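Local coordinates for putative lipoprotein (PDB 4Q1Z) that is of unknown function but, as a putative two-domain lipoprotein of a gut Bacteroides, probably works attached to a membrane, at residues N75-I80 / N136-I141; E112-G117 / Q213-G218. One frame throughout, in Å; residues are numbered along the deposited sequence. Where two conformers were deposited one is given.

Contact 1 of 2, residues N75-I80 / N136-I141; sequences NNEYYI and NNSADI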
# COMPACT_ATOMS: atom_id res chain seq x y z
N ASN A 75 -16.08 -6.11 -3.38
CA ASN A 75 -15.20 -5.86 -2.23
C ASN A 75 -14.31 -4.61 -2.47
O ASN A 75 -13.17 -4.54 -1.97
CB ASN A 75 -14.35 -7.12 -1.87
CG ASN A 75 -15.15 -8.38 -1.59
OD1 ASN A 75 -16.02 -8.42 -0.71
ND2 ASN A 75 -14.83 -9.45 -2.30
N ASN A 76 -14.83 -3.59 -3.20
CA ASN A 76 -14.10 -2.34 -3.40
C ASN A 76 -14.45 -1.43 -2.24
O ASN A 76 -15.61 -1.37 -1.86
CB ASN A 76 -14.39 -1.67 -4.73
CG ASN A 76 -13.96 -2.45 -5.92
OD1 ASN A 76 -12.81 -2.91 -6.02
ND2 ASN A 76 -14.88 -2.64 -6.83
N GLU A 77 -13.47 -0.79 -1.65
CA GLU A 77 -13.71 0.07 -0.51
C GLU A 77 -13.77 1.51 -0.96
O GLU A 77 -12.99 1.92 -1.82
CB GLU A 77 -12.64 -0.13 0.55
CG GLU A 77 -13.02 0.44 1.90
CD GLU A 77 -11.87 0.65 2.87
OE1 GLU A 77 -10.97 -0.22 2.91
OE2 GLU A 77 -11.87 1.68 3.58
N TYR A 78 -14.73 2.26 -0.39
CA TYR A 78 -14.95 3.67 -0.68
C TYR A 78 -15.06 4.48 0.58
O TYR A 78 -15.80 4.11 1.49
CB TYR A 78 -16.24 3.88 -1.51
CG TYR A 78 -16.31 3.12 -2.81
CD1 TYR A 78 -16.69 1.78 -2.84
CD2 TYR A 78 -16.05 3.74 -4.03
CE1 TYR A 78 -16.78 1.07 -4.03
CE2 TYR A 78 -16.14 3.05 -5.24
CZ TYR A 78 -16.50 1.71 -5.23
OH TYR A 78 -16.57 1.00 -6.40
N TYR A 79 -14.39 5.63 0.62
CA TYR A 79 -14.57 6.60 1.68
C TYR A 79 -15.66 7.53 1.18
O TYR A 79 -15.53 8.16 0.12
CB TYR A 79 -13.26 7.32 2.06
CG TYR A 79 -13.47 8.36 3.14
CD1 TYR A 79 -13.96 8.00 4.40
CD2 TYR A 79 -13.26 9.71 2.89
CE1 TYR A 79 -14.19 8.95 5.39
CE2 TYR A 79 -13.49 10.67 3.87
CZ TYR A 79 -13.97 10.29 5.11
OH TYR A 79 -14.20 11.26 6.05
N ILE A 80 -16.81 7.52 1.86
CA ILE A 80 -17.96 8.30 1.40
C ILE A 80 -18.14 9.52 2.29
O ILE A 80 -17.86 9.47 3.48
CB ILE A 80 -19.22 7.39 1.26
CG1 ILE A 80 -19.68 6.78 2.62
CG2 ILE A 80 -18.95 6.29 0.22
CD1 ILE A 80 -20.95 5.95 2.60
N ASN A 136 -1.61 1.53 5.99
CA ASN A 136 -2.99 1.11 6.14
C ASN A 136 -3.84 2.30 5.72
O ASN A 136 -3.98 3.27 6.48
CB ASN A 136 -3.31 0.61 7.54
CG ASN A 136 -4.74 0.13 7.72
OD1 ASN A 136 -5.62 0.32 6.87
ND2 ASN A 136 -5.01 -0.52 8.84
N ASN A 137 -4.31 2.25 4.47
CA ASN A 137 -5.11 3.30 3.82
C ASN A 137 -6.64 3.07 4.01
O ASN A 137 -7.44 3.91 3.61
CB ASN A 137 -4.73 3.29 2.33
CG ASN A 137 -4.86 4.58 1.59
OD1 ASN A 137 -4.44 5.65 2.05
ND2 ASN A 137 -5.39 4.49 0.39
N SER A 138 -7.01 1.96 4.68
CA SER A 138 -8.38 1.51 4.90
C SER A 138 -9.07 2.12 6.18
O SER A 138 -8.46 2.85 6.97
CB SER A 138 -8.42 -0.01 4.95
OG SER A 138 -8.25 -0.57 6.24
N ALA A 139 -10.38 1.81 6.32
CA ALA A 139 -11.28 2.25 7.39
C ALA A 139 -11.12 1.47 8.71
O ALA A 139 -11.70 1.86 9.71
CB ALA A 139 -12.72 2.14 6.92
N ASP A 140 -10.36 0.37 8.71
CA ASP A 140 -10.21 -0.45 9.91
C ASP A 140 -8.83 -1.09 9.99
O ASP A 140 -8.10 -1.08 9.00
CB ASP A 140 -11.31 -1.54 9.95
CG ASP A 140 -11.92 -1.81 11.33
OD1 ASP A 140 -11.49 -1.16 12.33
OD2 ASP A 140 -12.84 -2.66 11.42
N ILE A 141 -8.50 -1.66 11.18
CA ILE A 141 -7.27 -2.40 11.48
C ILE A 141 -7.13 -3.58 10.51
O ILE A 141 -8.11 -4.27 10.25
CB ILE A 141 -7.28 -2.89 12.96
CG1 ILE A 141 -7.46 -1.74 13.95
CG2 ILE A 141 -6.03 -3.74 13.33
CD1 ILE A 141 -8.30 -2.12 15.12
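Glu77 reaches across to Ser138 and Ala139 with its carboxylate alone, and this one side chain makes every close contact between 75-80 and 136-141. From CB, which points toward the loop, CG leaves anti to the backbone N (chi1 -164°); this first torsion and the extended chain beyond CG carry the carboxylate to the loop, where the closest CA atoms, those of Glu77 and Ser138, are 7.7 Å apart. Glu77 CD stops 3.9 Å from Ala139 N. At the tip the two oxygens divide the work: OE1 of Glu77 lies against CB of Ser138 at 3.3 Å, while OE2 of Glu77 takes a weak hydrogen bond from Ala139 N, 3.1 Å long and bent to 132° at the hydrogen. The methyl CB of Ala139 also sits 3.5 Å from Glu77 OE2.

The glutamate is the first residue of strand 77-89 in the seven-stranded sheet, and the loop that it meets follows strand 131-136 of the other sheet, so the contact bridges the two sheets. An Asx turn shapes that loop: Asn136 OD1 accepts from Ser138 N and, in its carbonyl plane and on a lone pair, from Ser138 OG at 2.8 Å. The amide of Asn136 is used at its other end too, ND2 donating to Asp140 O in a nearly straight bond (163°). Arg360 makes a long, weak ion pair with Glu77 OE2 and a weak hydrogen bond to Asn137 O, while Lys28 forms a salt bridge with Asp140. With an alanine at the Glu77 position, Ala139 N would probably lose this acceptor and Arg360 its distant ion-pair partner, with a gap opened beside Ser138 CB.

Contact 2 of 2, residues E112-G117 / Q213-G218; sequences EIYYCG and QSPIDG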
# COMPACT_ATOMS: atom_id res chain seq x y z
N GLU A 112 5.78 4.80 0.18
CA GLU A 112 7.07 5.36 -0.17
C GLU A 112 8.02 4.22 -0.41
O GLU A 112 7.97 3.25 0.35
CB GLU A 112 7.58 6.29 0.96
CG GLU A 112 8.93 6.95 0.69
CD GLU A 112 8.99 8.46 0.91
OE1 GLU A 112 8.02 9.03 1.45
OE2 GLU A 112 10.01 9.06 0.51
N ILE A 113 8.86 4.33 -1.47
CA ILE A 113 9.88 3.33 -1.85
C ILE A 113 11.20 4.04 -2.22
O ILE A 113 11.21 4.99 -3.01
CB ILE A 113 9.38 2.40 -3.02
CG1 ILE A 113 8.01 1.71 -2.70
CG2 ILE A 113 10.45 1.36 -3.40
CD1 ILE A 113 7.30 0.98 -3.88
N TYR A 114 12.33 3.55 -1.65
CA TYR A 114 13.66 4.06 -1.96
C TYR A 114 14.53 2.87 -2.34
O TYR A 114 14.67 1.96 -1.54
CB TYR A 114 14.21 4.89 -0.80
CG TYR A 114 15.67 5.27 -0.91
CD1 TYR A 114 16.17 5.89 -2.06
CD2 TYR A 114 16.54 5.09 0.16
CE1 TYR A 114 17.50 6.28 -2.15
CE2 TYR A 114 17.87 5.47 0.07
CZ TYR A 114 18.35 6.05 -1.09
OH TYR A 114 19.67 6.41 -1.15
N TYR A 115 15.06 2.85 -3.58
CA TYR A 115 15.78 1.69 -4.14
C TYR A 115 17.11 1.95 -4.88
O TYR A 115 17.83 0.98 -5.15
CB TYR A 115 14.85 0.99 -5.18
CG TYR A 115 14.39 1.88 -6.33
CD1 TYR A 115 15.22 2.11 -7.43
CD2 TYR A 115 13.11 2.43 -6.35
CE1 TYR A 115 14.82 2.95 -8.47
CE2 TYR A 115 12.69 3.24 -7.40
CZ TYR A 115 13.55 3.49 -8.47
OH TYR A 115 13.16 4.28 -9.53
N CYS A 116 17.41 3.19 -5.29
CA CYS A 116 18.53 3.41 -6.21
C CYS A 116 19.92 3.50 -5.53
O CYS A 116 20.95 3.58 -6.24
CB CYS A 116 18.27 4.62 -7.10
SG CYS A 116 18.38 6.20 -6.24
N GLY A 117 19.95 3.46 -4.21
CA GLY A 117 21.21 3.62 -3.51
C GLY A 117 21.65 5.07 -3.47
O GLY A 117 20.98 5.96 -4.02
N GLN A 213 25.99 10.39 3.84
CA GLN A 213 25.18 11.10 2.84
C GLN A 213 23.92 10.31 2.46
O GLN A 213 23.20 10.70 1.53
CB GLN A 213 26.01 11.41 1.58
CG GLN A 213 27.09 12.50 1.76
CD GLN A 213 28.31 12.03 2.52
OE1 GLN A 213 28.87 10.96 2.27
NE2 GLN A 213 28.73 12.82 3.48
N SER A 214 23.62 9.20 3.17
CA SER A 214 22.39 8.44 2.92
C SER A 214 21.22 9.29 3.41
O SER A 214 21.38 10.00 4.40
CB SER A 214 22.43 7.09 3.63
OG SER A 214 21.25 6.37 3.36
N PRO A 215 20.07 9.32 2.71
CA PRO A 215 18.97 10.21 3.14
C PRO A 215 18.26 9.80 4.43
O PRO A 215 17.55 10.63 5.01
CB PRO A 215 18.00 10.14 1.97
CG PRO A 215 18.24 8.82 1.35
CD PRO A 215 19.71 8.59 1.47
N ILE A 216 18.40 8.53 4.87
CA ILE A 216 17.67 8.02 6.04
C ILE A 216 18.56 7.24 7.03
O ILE A 216 19.67 6.79 6.71
CB ILE A 216 16.50 7.08 5.56
CG1 ILE A 216 16.98 6.07 4.48
CG2 ILE A 216 15.30 7.88 5.07
CD1 ILE A 216 16.74 4.72 4.76
N ASP A 217 17.99 7.06 8.25
CA ASP A 217 18.44 6.20 9.35
C ASP A 217 17.39 5.09 9.36
O ASP A 217 16.25 5.36 9.74
CB ASP A 217 18.54 6.98 10.69
CG ASP A 217 18.69 6.15 11.97
OD1 ASP A 217 18.79 4.91 11.88
OD2 ASP A 217 18.64 6.73 13.07
N GLY A 218 17.75 3.90 8.88
CA GLY A 218 16.79 2.80 8.80
C GLY A 218 16.63 1.95 10.04
O GLY A 218 15.97 0.92 10.00
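Tyr114 and Pro215 meet through apolar contacts, their side chains approaching from opposite directions. The far part of the phenol ring does the touching: Tyr114 CE2 lies 3.6 Å from Pro215 CG, and Tyr114 CZ is 3.7 Å from the same carbon. Pro215 CG comes at the ring obliquely. Ile216 adds a looser apolar contact, its CG1 standing 4.5 Å from Tyr114 CD2. With CG anti to the backbone N (chi1 170°), the ring of Tyr114 projects from the end of strand 108-114, in the eleven-stranded mixed sheet, toward the 213-218 loop, which runs between strands 195-199 and 223-224 of that sheet; the CA atoms of Tyr114 and Pro215 are 9.6 Å apart.

Polar chemistry enters at the hydroxyl. Tyr114 OH packs 3.4 Å from Pro215 CD, and its hydrogen bond goes to Asp129 OD2, which Ser214 OG also engages. Phe131, on the neighbouring strand 131-136, touches both Tyr114 and Ile216 and extends the apolar surface. No hydrogen bond joins the two segments directly. The chemistry is thus apolar across the segments and polar indirectly, through Asp129, consistent with a loop packed against the strand end.

In the fold
The segments alternate along the chain, in the order 75-80, 112-117, 136-141, 213-218, so the two contacts cross in sequence. Their centres lie 29 Å apart, with nearest atoms about 10 Å apart and no touch. Contact 1 joins the seven-stranded sheet, through strand 77-89, to a loop of the eleven-stranded sheet; contact 2 lies within the latter's domain, packing a loop against the end of strand 108-114. The adjacent antiparallel strands 108-114 and 131-136 relate them: contact 2 uses the end of the first, contact 1 the loop leaving the second. One contact probably helps set how the two domains sit together; the other concerns a loop within one of them.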